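PDB 1DDZ: carbonic anhydrase from Porphyridium purpureum, which probably catalyses the reversible hydration of carbon dioxide to hydrogencarbonate, as a zinc-dependent carbonic anhydrase of the beta class with two zinc sites in one chain. Local coordinates for residues S105-F109 with S359-F363; N177-L182 with L278-G284; H189-A193 with L267-M271; K220-L224 with L286-A290; K236-T240 with A254-T260. One frame throughout, in Å; residues are numbered along the deposited sequence.

Contact 1: residues S105-F109 with S359-F363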
# COMPACT_ATOMS: atom_id res chain seq x y z
N SER A 105 3.16 -3.22 5.63
CA SER A 105 1.83 -2.96 5.12
C SER A 105 1.66 -3.01 3.61
O SER A 105 0.64 -2.58 3.11
CB SER A 105 1.31 -1.63 5.71
OG SER A 105 2.32 -0.64 5.65
N ASP A 106 2.60 -3.64 2.92
CA ASP A 106 2.51 -3.78 1.46
C ASP A 106 1.58 -4.95 1.17
O ASP A 106 1.94 -6.10 1.41
CB ASP A 106 3.90 -4.03 0.84
CG ASP A 106 3.86 -4.20 -0.68
OD1 ASP A 106 2.96 -3.68 -1.32
OD2 ASP A 106 4.73 -4.86 -1.24
N ILE A 107 0.40 -4.66 0.63
CA ILE A 107 -0.58 -5.69 0.32
C ILE A 107 -0.15 -6.58 -0.84
O ILE A 107 -0.58 -7.71 -0.92
CB ILE A 107 -1.98 -5.10 0.03
CG1 ILE A 107 -3.03 -6.21 -0.05
CG2 ILE A 107 -1.94 -4.29 -1.25
CD1 ILE A 107 -3.71 -6.48 1.22
N SER A 108 0.69 -6.09 -1.75
CA SER A 108 1.13 -6.95 -2.85
C SER A 108 2.00 -8.06 -2.28
O SER A 108 1.95 -9.21 -2.73
CB SER A 108 1.90 -6.16 -3.92
OG SER A 108 2.53 -7.05 -4.83
N PHE A 109 2.78 -7.71 -1.27
CA PHE A 109 3.65 -8.67 -0.59
C PHE A 109 2.81 -9.57 0.32
O PHE A 109 2.92 -10.80 0.25
CB PHE A 109 4.76 -7.90 0.17
CG PHE A 109 5.28 -8.61 1.39
CD1 PHE A 109 5.90 -9.86 1.28
CD2 PHE A 109 5.09 -8.05 2.65
CE1 PHE A 109 6.31 -10.55 2.43
CE2 PHE A 109 5.49 -8.73 3.79
CZ PHE A 109 6.10 -9.98 3.68
N SER A 359 -3.45 2.13 -8.02
CA SER A 359 -2.71 2.69 -6.91
C SER A 359 -1.74 1.76 -6.18
O SER A 359 -1.32 2.08 -5.10
CB SER A 359 -3.71 3.24 -5.93
OG SER A 359 -4.78 2.33 -5.81
N ASP A 360 -1.34 0.67 -6.81
CA ASP A 360 -0.42 -0.28 -6.19
C ASP A 360 1.04 0.18 -6.25
O ASP A 360 1.63 0.13 -7.32
CB ASP A 360 -0.56 -1.63 -6.86
CG ASP A 360 0.25 -2.70 -6.16
OD1 ASP A 360 0.07 -2.86 -4.95
OD2 ASP A 360 1.04 -3.38 -6.81
N MET A 361 1.64 0.57 -5.12
CA MET A 361 3.02 1.06 -5.08
C MET A 361 4.06 0.04 -5.50
O MET A 361 5.04 0.42 -6.15
CB MET A 361 3.37 1.63 -3.70
CG MET A 361 2.72 2.97 -3.39
SD MET A 361 3.35 4.30 -4.44
CE MET A 361 5.02 4.51 -3.75
N SER A 362 3.87 -1.22 -5.16
CA SER A 362 4.83 -2.24 -5.60
C SER A 362 4.87 -2.27 -7.14
O SER A 362 5.93 -2.33 -7.75
CB SER A 362 4.48 -3.62 -5.05
OG SER A 362 5.38 -4.60 -5.55
N PHE A 363 3.69 -2.26 -7.76
CA PHE A 363 3.56 -2.24 -9.22
C PHE A 363 4.10 -0.91 -9.80
O PHE A 363 4.94 -0.91 -10.72
CB PHE A 363 2.07 -2.50 -9.60
CG PHE A 363 1.65 -1.92 -10.93
CD1 PHE A 363 0.63 -0.97 -10.98
CD2 PHE A 363 2.25 -2.31 -12.11
CE1 PHE A 363 0.22 -0.41 -12.19
CE2 PHE A 363 1.86 -1.75 -13.33
CZ PHE A 363 0.84 -0.80 -13.36
O HOH W 1 5.82 -6.26 -3.23
O HOH W 2 2.06 -2.61 -3.42
O HOH W 3 2.29 -5.69 -7.38

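Contact 2: residues N177-L182 with L278-G284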
# COMPACT_ATOMS: atom_id res chain seq x y z
N ASN A 177 27.49 -3.83 -0.45
CA ASN A 177 27.39 -5.25 -0.14
C ASN A 177 26.75 -5.44 1.21
O ASN A 177 25.79 -6.20 1.35
CB ASN A 177 28.78 -5.92 -0.12
CG ASN A 177 29.35 -6.16 -1.51
OD1 ASN A 177 28.64 -6.54 -2.43
ND2 ASN A 177 30.65 -5.97 -1.64
N ARG A 178 27.26 -4.75 2.22
CA ARG A 178 26.70 -4.87 3.55
C ARG A 178 25.24 -4.37 3.67
O ARG A 178 24.46 -4.97 4.39
CB ARG A 178 27.62 -4.21 4.59
CG ARG A 178 27.04 -4.23 5.99
CD ARG A 178 27.64 -5.27 6.90
NE ARG A 178 27.85 -6.59 6.31
CZ ARG A 178 28.72 -7.47 6.81
NH1 ARG A 178 29.43 -7.15 7.88
NH2 ARG A 178 28.95 -8.62 6.19
N LEU A 179 24.88 -3.28 2.98
CA LEU A 179 23.49 -2.77 3.01
C LEU A 179 22.56 -3.86 2.41
O LEU A 179 21.50 -4.13 2.94
CB LEU A 179 23.34 -1.52 2.12
CG LEU A 179 22.40 -0.35 2.42
CD1 LEU A 179 21.89 0.22 1.14
CD2 LEU A 179 21.26 -0.69 3.33
N ILE A 180 22.97 -4.45 1.29
CA ILE A 180 22.20 -5.48 0.61
C ILE A 180 21.98 -6.65 1.55
O ILE A 180 20.86 -7.12 1.70
CB ILE A 180 22.88 -5.86 -0.71
CG1 ILE A 180 22.68 -4.71 -1.70
CG2 ILE A 180 22.30 -7.19 -1.27
CD1 ILE A 180 23.52 -4.80 -2.96
N GLU A 181 23.02 -7.06 2.27
CA GLU A 181 22.91 -8.17 3.22
C GLU A 181 22.01 -7.81 4.40
O GLU A 181 21.19 -8.61 4.86
CB GLU A 181 24.30 -8.57 3.72
CG GLU A 181 25.19 -9.08 2.62
CD GLU A 181 26.66 -9.06 2.97
OE1 GLU A 181 27.03 -8.45 3.99
OE2 GLU A 181 27.47 -9.62 2.20
N LEU A 182 22.15 -6.60 4.91
CA LEU A 182 21.33 -6.15 6.02
C LEU A 182 19.88 -5.97 5.53
O LEU A 182 18.93 -6.21 6.28
CB LEU A 182 21.88 -4.82 6.58
CG LEU A 182 23.16 -4.99 7.42
CD1 LEU A 182 23.81 -3.63 7.70
CD2 LEU A 182 22.82 -5.72 8.72
N LEU A 278 25.81 -12.26 10.78
CA LEU A 278 26.06 -11.68 9.47
C LEU A 278 27.23 -10.71 9.58
O LEU A 278 28.24 -10.85 8.90
CB LEU A 278 24.83 -10.91 8.99
CG LEU A 278 24.81 -10.18 7.64
CD1 LEU A 278 24.70 -8.71 7.82
CD2 LEU A 278 25.99 -10.53 6.79
N VAL A 279 27.08 -9.76 10.49
CA VAL A 279 28.05 -8.70 10.70
C VAL A 279 29.48 -9.11 10.96
O VAL A 279 30.39 -8.43 10.52
CB VAL A 279 27.52 -7.70 11.74
CG1 VAL A 279 28.58 -6.73 12.14
CG2 VAL A 279 26.36 -6.93 11.12
N GLN A 280 29.68 -10.24 11.62
CA GLN A 280 31.05 -10.69 11.88
C GLN A 280 31.77 -11.22 10.64
O GLN A 280 32.95 -11.57 10.74
CB GLN A 280 31.08 -11.73 13.00
CG GLN A 280 30.46 -13.07 12.65
CD GLN A 280 30.32 -13.98 13.85
OE1 GLN A 280 30.21 -15.21 13.72
NE2 GLN A 280 30.32 -13.40 15.04
N GLN A 281 31.08 -11.34 9.51
CA GLN A 281 31.71 -11.84 8.28
C GLN A 281 32.02 -10.69 7.35
O GLN A 281 31.41 -9.62 7.46
CB GLN A 281 30.80 -12.83 7.55
CG GLN A 281 30.20 -13.91 8.41
CD GLN A 281 29.42 -14.91 7.59
OE1 GLN A 281 29.99 -15.56 6.71
NE2 GLN A 281 28.12 -15.00 7.82
N THR A 282 32.89 -10.93 6.38
CA THR A 282 33.28 -9.90 5.43
C THR A 282 32.16 -9.62 4.42
O THR A 282 31.60 -10.54 3.84
CB THR A 282 34.55 -10.28 4.69
OG1 THR A 282 35.60 -10.53 5.62
CG2 THR A 282 35.00 -9.15 3.80
N PRO A 283 31.81 -8.35 4.21
CA PRO A 283 30.75 -8.00 3.27
C PRO A 283 31.07 -8.54 1.89
O PRO A 283 32.17 -8.34 1.38
CB PRO A 283 30.75 -6.47 3.30
CG PRO A 283 31.16 -6.17 4.70
CD PRO A 283 32.31 -7.14 4.90
N GLY A 284 30.11 -9.26 1.31
CA GLY A 284 30.28 -9.81 -0.01
C GLY A 284 30.94 -11.17 -0.04
O GLY A 284 31.11 -11.73 -1.11

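Contact 3: residues H189-A193 with L267-M271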
# COMPACT_ATOMS: atom_id res chain seq x y z
N HIS A 189 13.13 -10.47 8.82
CA HIS A 189 12.48 -10.08 10.07
C HIS A 189 11.00 -9.74 9.81
O HIS A 189 10.10 -10.13 10.56
CB HIS A 189 13.17 -8.84 10.68
CG HIS A 189 12.43 -8.29 11.88
ND1 HIS A 189 11.46 -7.32 11.77
CD2 HIS A 189 12.48 -8.64 13.18
CE1 HIS A 189 10.93 -7.11 12.96
NE2 HIS A 189 11.53 -7.90 13.83
N ASN A 190 10.78 -8.93 8.77
CA ASN A 190 9.44 -8.50 8.41
C ASN A 190 8.54 -9.68 8.02
O ASN A 190 7.37 -9.73 8.42
CB ASN A 190 9.51 -7.46 7.28
CG ASN A 190 10.08 -6.14 7.76
OD1 ASN A 190 10.30 -5.95 8.97
ND2 ASN A 190 10.30 -5.22 6.84
N VAL A 191 9.08 -10.65 7.29
CA VAL A 191 8.28 -11.81 6.93
C VAL A 191 7.81 -12.55 8.19
O VAL A 191 6.63 -12.86 8.33
CB VAL A 191 9.06 -12.76 6.02
CG1 VAL A 191 8.29 -14.04 5.83
CG2 VAL A 191 9.32 -12.09 4.68
N CYS A 192 8.74 -12.78 9.13
CA CYS A 192 8.42 -13.49 10.39
C CYS A 192 7.44 -12.76 11.25
O CYS A 192 6.70 -13.39 12.01
CB CYS A 192 9.67 -13.74 11.23
SG CYS A 192 10.97 -14.62 10.40
N ALA A 193 7.48 -11.43 11.17
CA ALA A 193 6.62 -10.56 11.95
C ALA A 193 5.20 -10.38 11.40
O ALA A 193 4.35 -9.87 12.12
CB ALA A 193 7.30 -9.19 12.14
N LEU A 267 11.30 -13.10 18.61
CA LEU A 267 11.78 -12.74 17.28
C LEU A 267 12.90 -11.74 17.37
O LEU A 267 13.88 -11.82 16.63
CB LEU A 267 10.65 -12.15 16.44
CG LEU A 267 10.52 -12.50 14.95
CD1 LEU A 267 9.90 -11.32 14.20
CD2 LEU A 267 11.86 -12.86 14.32
N ASP A 268 12.74 -10.75 18.24
CA ASP A 268 13.77 -9.73 18.42
C ASP A 268 15.12 -10.39 18.74
O ASP A 268 16.14 -10.10 18.11
CB ASP A 268 13.38 -8.76 19.55
CG ASP A 268 12.25 -7.79 19.16
OD1 ASP A 268 12.19 -7.34 18.00
OD2 ASP A 268 11.42 -7.46 20.02
N SER A 269 15.12 -11.29 19.71
CA SER A 269 16.33 -11.99 20.08
C SER A 269 16.91 -12.80 18.94
O SER A 269 18.11 -12.74 18.66
CB SER A 269 16.04 -12.87 21.28
OG SER A 269 15.65 -12.02 22.33
N THR A 270 16.04 -13.54 18.24
CA THR A 270 16.45 -14.34 17.09
C THR A 270 17.17 -13.50 16.04
O THR A 270 18.24 -13.88 15.53
CB THR A 270 15.22 -15.01 16.44
OG1 THR A 270 14.65 -15.95 17.35
CG2 THR A 270 15.62 -15.75 15.19
N MET A 271 16.59 -12.34 15.73
CA MET A 271 17.19 -11.44 14.74
C MET A 271 18.51 -10.85 15.19
O MET A 271 19.43 -10.72 14.39
CB MET A 271 16.22 -10.33 14.34
CG MET A 271 14.95 -10.84 13.62
SD MET A 271 15.26 -11.95 12.24
CE MET A 271 16.34 -10.92 11.21
O HOH W 4 10.45 -8.40 16.13

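Contact 4: residues K220-L224 with L286-A290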
# COMPACT_ATOMS: atom_id res chain seq x y z
N LYS A 220 26.31 -18.26 -6.31
CA LYS A 220 26.37 -19.02 -5.07
C LYS A 220 25.58 -18.37 -3.97
O LYS A 220 25.84 -17.23 -3.59
CB LYS A 220 27.82 -19.22 -4.64
CG LYS A 220 27.97 -20.18 -3.49
CD LYS A 220 29.41 -20.55 -3.23
CE LYS A 220 29.45 -21.79 -2.36
NZ LYS A 220 30.81 -22.31 -2.04
N LEU A 221 24.61 -19.10 -3.44
CA LEU A 221 23.78 -18.55 -2.37
C LEU A 221 24.53 -18.55 -1.05
O LEU A 221 25.13 -19.57 -0.67
CB LEU A 221 22.50 -19.36 -2.23
CG LEU A 221 21.51 -19.36 -3.39
CD1 LEU A 221 20.36 -20.29 -3.02
CD2 LEU A 221 20.99 -17.96 -3.70
N ARG A 222 24.50 -17.41 -0.35
CA ARG A 222 25.14 -17.26 0.95
C ARG A 222 24.04 -17.16 1.97
O ARG A 222 22.98 -16.57 1.71
CB ARG A 222 25.98 -15.99 1.01
CG ARG A 222 26.76 -15.67 -0.22
CD ARG A 222 27.77 -16.70 -0.53
NE ARG A 222 28.67 -16.17 -1.55
CZ ARG A 222 29.86 -16.70 -1.84
NH1 ARG A 222 30.27 -17.78 -1.20
NH2 ARG A 222 30.63 -16.13 -2.76
N ASP A 223 24.29 -17.68 3.17
CA ASP A 223 23.28 -17.71 4.21
C ASP A 223 23.18 -16.43 5.04
O ASP A 223 24.18 -15.85 5.39
CB ASP A 223 23.57 -18.90 5.11
CG ASP A 223 22.39 -19.32 5.93
OD1 ASP A 223 21.32 -18.72 5.77
OD2 ASP A 223 22.55 -20.26 6.75
N LEU A 224 21.95 -15.97 5.28
CA LEU A 224 21.73 -14.79 6.12
C LEU A 224 21.05 -15.20 7.40
O LEU A 224 20.79 -14.36 8.26
CB LEU A 224 20.85 -13.75 5.44
CG LEU A 224 21.49 -12.64 4.60
CD1 LEU A 224 22.44 -11.82 5.44
CD2 LEU A 224 22.21 -13.25 3.46
N LEU A 286 30.07 -13.82 2.37
CA LEU A 286 29.40 -14.61 3.37
C LEU A 286 29.53 -16.09 3.04
O LEU A 286 29.73 -16.47 1.89
CB LEU A 286 27.92 -14.25 3.43
CG LEU A 286 27.54 -12.81 3.69
CD1 LEU A 286 26.03 -12.77 3.99
CD2 LEU A 286 28.35 -12.27 4.87
N LYS A 287 29.38 -16.93 4.05
CA LYS A 287 29.44 -18.37 3.87
C LYS A 287 28.09 -18.91 3.42
O LYS A 287 27.05 -18.27 3.57
CB LYS A 287 29.81 -19.06 5.18
CG LYS A 287 31.26 -18.97 5.56
CD LYS A 287 31.57 -19.99 6.64
CE LYS A 287 31.42 -21.45 6.16
NZ LYS A 287 32.56 -21.89 5.31
N GLU A 288 28.11 -20.08 2.81
CA GLU A 288 26.88 -20.73 2.41
C GLU A 288 26.51 -21.49 3.68
O GLU A 288 27.39 -21.71 4.54
CB GLU A 288 27.10 -21.70 1.24
CG GLU A 288 28.03 -22.89 1.53
CD GLU A 288 29.50 -22.49 1.74
OE1 GLU A 288 30.19 -23.20 2.51
OE2 GLU A 288 29.95 -21.48 1.13
N GLY A 289 25.23 -21.79 3.85
CA GLY A 289 24.79 -22.54 5.02
C GLY A 289 24.88 -24.01 4.67
O GLY A 289 25.32 -24.36 3.58
N ALA A 290 24.44 -24.90 5.56
CA ALA A 290 24.50 -26.33 5.28
C ALA A 290 23.16 -26.94 4.84
O ALA A 290 23.09 -28.13 4.54
CB ALA A 290 25.05 -27.08 6.47
O HOH W 5 26.95 -16.98 5.89

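Contact 5: residues K236-T240 with A254-T260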
# COMPACT_ATOMS: atom_id res chain seq x y z
N LYS A 236 2.77 -9.72 26.42
CA LYS A 236 3.05 -10.36 27.70
C LYS A 236 3.81 -9.43 28.65
O LYS A 236 3.84 -9.64 29.86
CB LYS A 236 3.88 -11.63 27.48
CG LYS A 236 5.17 -11.39 26.71
CD LYS A 236 5.97 -12.68 26.55
CE LYS A 236 7.24 -12.47 25.78
NZ LYS A 236 8.01 -13.73 25.63
N PHE A 237 4.48 -8.42 28.08
CA PHE A 237 5.21 -7.45 28.88
C PHE A 237 4.31 -6.30 29.28
O PHE A 237 4.70 -5.50 30.12
CB PHE A 237 6.38 -6.85 28.09
CG PHE A 237 7.34 -7.86 27.55
CD1 PHE A 237 7.57 -7.97 26.19
CD2 PHE A 237 8.04 -8.70 28.41
CE1 PHE A 237 8.48 -8.88 25.68
CE2 PHE A 237 8.97 -9.62 27.90
CZ PHE A 237 9.18 -9.71 26.53
N TYR A 238 3.12 -6.20 28.70
CA TYR A 238 2.22 -5.08 28.99
C TYR A 238 0.83 -5.40 29.43
O TYR A 238 0.09 -4.50 29.79
CB TYR A 238 2.11 -4.18 27.77
CG TYR A 238 3.43 -3.64 27.35
CD1 TYR A 238 4.18 -4.26 26.34
CD2 TYR A 238 3.98 -2.54 28.01
CE1 TYR A 238 5.47 -3.79 26.00
CE2 TYR A 238 5.25 -2.07 27.68
CZ TYR A 238 5.98 -2.69 26.69
OH TYR A 238 7.23 -2.14 26.47
N ARG A 239 0.44 -6.66 29.34
CA ARG A 239 -0.91 -6.99 29.73
C ARG A 239 -0.89 -8.05 30.82
O ARG A 239 -0.13 -9.02 30.75
CB ARG A 239 -1.69 -7.50 28.50
CG ARG A 239 -3.03 -6.78 28.23
CD ARG A 239 -2.83 -5.33 27.81
NE ARG A 239 -4.08 -4.60 27.68
CZ ARG A 239 -4.46 -3.95 26.58
NH1 ARG A 239 -3.69 -3.96 25.51
NH2 ARG A 239 -5.61 -3.29 26.55
N THR A 240 -1.67 -7.81 31.87
CA THR A 240 -1.78 -8.78 32.94
C THR A 240 -2.62 -9.92 32.34
O THR A 240 -3.45 -9.68 31.46
CB THR A 240 -2.51 -8.18 34.14
OG1 THR A 240 -1.97 -6.88 34.43
CG2 THR A 240 -2.31 -9.07 35.35
N ALA A 254 -8.81 -1.59 28.30
CA ALA A 254 -8.10 -2.32 29.35
C ALA A 254 -6.73 -1.63 29.51
O ALA A 254 -6.07 -1.29 28.53
CB ALA A 254 -7.92 -3.78 28.96
N PRO A 255 -6.27 -1.46 30.76
CA PRO A 255 -4.99 -0.81 31.04
C PRO A 255 -3.71 -1.48 30.53
O PRO A 255 -3.66 -2.70 30.33
CB PRO A 255 -5.00 -0.75 32.57
CG PRO A 255 -5.67 -2.05 32.93
CD PRO A 255 -6.85 -2.05 31.98
N LEU A 256 -2.69 -0.65 30.30
CA LEU A 256 -1.39 -1.15 29.89
C LEU A 256 -0.54 -1.13 31.15
O LEU A 256 -0.29 -0.07 31.74
CB LEU A 256 -0.74 -0.28 28.81
CG LEU A 256 -1.03 -0.68 27.37
CD1 LEU A 256 -0.08 0.06 26.46
CD2 LEU A 256 -0.86 -2.17 27.18
N VAL A 257 -0.16 -2.32 31.61
CA VAL A 257 0.65 -2.50 32.80
C VAL A 257 2.05 -2.96 32.41
O VAL A 257 2.22 -4.03 31.83
CB VAL A 257 -0.00 -3.56 33.73
CG1 VAL A 257 0.86 -3.82 34.94
CG2 VAL A 257 -1.38 -3.12 34.16
N GLN A 258 3.05 -2.14 32.72
CA GLN A 258 4.45 -2.46 32.40
C GLN A 258 4.95 -3.63 33.28
O GLN A 258 5.54 -3.42 34.35
CB GLN A 258 5.31 -1.21 32.60
CG GLN A 258 6.73 -1.27 32.07
CD GLN A 258 7.53 -0.02 32.41
OE1 GLN A 258 7.45 0.49 33.53
NE2 GLN A 258 8.31 0.48 31.45
N VAL A 259 4.67 -4.85 32.84
CA VAL A 259 5.06 -6.07 33.55
C VAL A 259 6.57 -6.15 33.72
O VAL A 259 7.07 -6.59 34.76
CB VAL A 259 4.54 -7.35 32.82
CG1 VAL A 259 5.09 -8.60 33.46
CG2 VAL A 259 3.03 -7.39 32.85
N THR A 260 7.29 -5.75 32.68
CA THR A 260 8.75 -5.73 32.71
C THR A 260 9.19 -4.56 31.85
O THR A 260 8.49 -4.17 30.93
CB THR A 260 9.40 -7.10 32.28
OG1 THR A 260 10.63 -6.87 31.56
CG2 THR A 260 8.45 -7.93 31.44
O HOH W 6 8.81 -4.43 28.42
O HOH W 7 -2.93 -5.07 31.86

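Contact 1: residues S105-F109 with S359-F363
S108 and S362 meet where helices 107-119 and 361-373 begin, with CA of S108 and CA of S362 6.6 Å apart. Each helix starts right after an aspartate in the N-cap position, and the two caps differ in detail: D106 OD1 takes a weak bond from S108 N, whereas D360 OD2 accepts F363 N at 3.0 Å from above the carboxylate plane. Side-chain contact is slight and closest between S108 CB and S362 CB, 3.8 Å apart, with the carboxylates of D106 and D360 just beyond. Both serine hydroxyls lie anti to their backbone N (chi1 168° and 177°), and each meets a bridging water. One water joins S362 OG to D106 OD2; another joins S108 OG to D360 OD2. A third donates to D106 OD1 and D360 OD1 and accepts from S362 N, which probably eases the proximity of two carboxylates whose OD1 atoms are 4.7 Å apart. The S108 side chain lies about 11 Å from that of C328, a zinc ligand of the second half, and W151 covers D106 and S362. Matching Asp-x-Ser helix starts facing each other across water mark the pseudo-symmetric junction of two beta-carbonic anhydrase repeats in one chain.

Contact 2: residues N177-L182 with L278-G284
R178 reaches L278-G284 with CG anti to its own nitrogen (chi1 176°) and then bends at chi2 and chi3, which carries the guanidinium out from helix 172-193 to the turn that follows helix 266-279. E181, one helical turn on, leaves beside its backbone N (chi1 -63°) and runs extended, so that its carboxylate can offer one oxygen to that guanidinium and the other to G284. R178 and E181 are locked side-on within their own helix: NE and NH2 of R178 both donate to E181 OE1, the NH2 bond at 2.9 Å, and OE1 lies in the guanidinium plane. On another edge the guanidinium grips Q281 O end-on; NH2 of R178 is 2.9 Å from Q281 O, while NH1 approaches that oxygen almost in line with its C=O and adds a weak bond to V279 O. P283 CG sits over the centre of one guanidinium face, 3.5 Å from R178 CZ, and L278 CD1 covers the opposite face nearer the rim. The flat group is therefore held by bonds in its plane and by carbon above and below. E181 OE2 accepts G284 N at 2.8 Å on its syn side and also bonds Y131 OH. Beside this polar knot L182 CD2 packs against L278 CD1 at 3.6 Å, and L224 of strand 222-227 touches both E181 and L278. The arrangement is that of a buried Arg-Glu pair spaced i to i+3 that holds backbone carbonyls near the C-terminal end of a helix, here fastening the turn after helix 266-279 to helix 172-193 of the alpha/beta fold.

Contact 3: residues H189-A193 with L267-M271
Apolar contact dominates where H189-A193 meets L267-M271. The two helical segments run nearly antiparallel (159° between their directions), their axes 11.0 Å apart. L267 points at the other helix and places CD1 among three residues: it lies 3.8 Å from C192 CB, 3.9 Å from A193 CB, and beside NE2 of H189, which it approaches obliquely. M271 also points there and meets H189.

Contact with the ring is at its edge. With CG anti to the backbone N (chi1 173°) and the ring turned about chi2 (-91°), H189 presents CD2 to M271; CG of M271 comes to 3.3 Å from H189 CD2, close to the ring plane. The methionine chain then folds back at chi2 and chi3, bringing CE beside H189 CB, while SD is 5.4 Å from the ring centroid, a sulfur-aromatic contact also at the edge.

Polar contact is indirect. A water bonds H189 NE2 at 2.6 Å and donates to D268 OD1, whose partner oxygen OD2 takes S265 N. H189 ND1 gives a weak but straight bond to N190 OD1, so both ring nitrogens have partners, which probably limits rotation of the imidazole.

C192 also packs on V209 of strand 208-214 and W201 of helix 195-202, while R153 and R159 of the second subunit touch A193 and D268. C192 and T270 both pack on V227, so both helices touch strand 222-227.

Contact 4: residues K220-L224 with L286-A290
R222 and D223 belong to strand 222-227, the antiparallel outermost strand of the mixed five-stranded alpha/beta sheet within this chain, and L286-G289 passes across K220-L224 almost at a right angle (87° end to end). The loop does not pair as a further strand; a single backbone bond ties it on. D223 N donates to K287 O at 2.9 Å, nearly straight (164°) and in the carbonyl plane. That carbonyl also receives a hydrogen from a water 2.7 Å from K287 O, and the water's other hydrogen goes to D223 O, so one solvent molecule satisfies an acceptor on each segment. K287 N is bonded to Q281 OE1, while R222 and L224 make their backbone bonds to V213 and G211 of strand 208-214.

R222 NH2 finds its partner in D218, and K220 CB lies over the centre of one face of the R222 guanidinium. K220 runs fully extended, its NZ 3.4 Å from E288 OE2 in a weak salt bridge. E288 curls towards it, chi1 63° setting CG between its own N and carbonyl carbon; K287 NZ adds a long ion pair to E288 OE1. This network lies at the more open margin. L286 points towards the strand: its CB rests 3.6 Å from R222 CB, and its CD1 meets L224 CD2 at 3.9 Å, the two leucines crossing at about a right angle. D223 OD1 is taken by G225 N. D223 CB lies against G289 N, and because G289 has no side chain, D223 OD2 settles 3.6 Å from G289 CA.

Contact 5: residues K236-T240 with A254-T260
F237 and Y238 lie against Q258 and V259 in opposite chain directions, with CA of F237 and CA of V259 4.9 Å apart, although neither segment is a regular strand. Two backbone bonds hold them: V259 N to F237 O at 2.8 Å, the donor standing above the carbonyl plane, and V257 N to Y238 O at 2.9 Å. Between these bonds Q258 is the centre of an inverse gamma turn, so V259 N also makes a weak bond to V257 O. That oxygen receives a CA-H contact as well, 3.0 Å from Y238 CA.

Among the side chains, L256 CD2 packs against Y238 CB at 3.6 Å and also flanks R239 NH1. V259 turns its CB towards F237 O, while the F237 ring carries K236 CG over the centre of one face. R239 CB points away, but the chain, bent at chi2 (68°), brings NH2 within 2.9 Å of A254 O and 3.4 Å of A254 CB. NH1 of R239 forms a salt bridge with D142 of the second subunit. Y238 OH hydrogen-bonds E175 of that subunit, and Q258 NE2 bonds C169 O there. Towards the other end, a water accepts from T240 N and donates to P255 O, 2.9 Å away; another donates to T260 O and, weakly, to Y238 OH.

Backbone bonds, bridging waters and apolar touches thus shape the loop, whereas the polar ends of Y238, R239 and Q258 are engaged by the partner chain; this implies that the loop is fixed as part of the subunit interface.

How the contacts relate
Contacts 1 and 3 are buried, yet contact 1 is chiefly bridged by water between carboxylates and serines at the junction of the repeats, while contact 3 is chiefly apolar packing of two helices. F109 packs on V191 where they meet. Contacts 2 and 3 join the same helices, 172-193 and 266-279, their centres about 18 Å apart. Contacts 2, 4 and 5 are partly buried. Contact 2, dense in charge, adjoins contact 4, where L278 packs on L286 and Q281 reaches K287. Contact 4 adds backbone and weak ionic bonds at the sheet margin. Contact 5, with exposed residues at its rim, is the most remote from the chain centre; like contacts 1 and 3, it touches the second subunit.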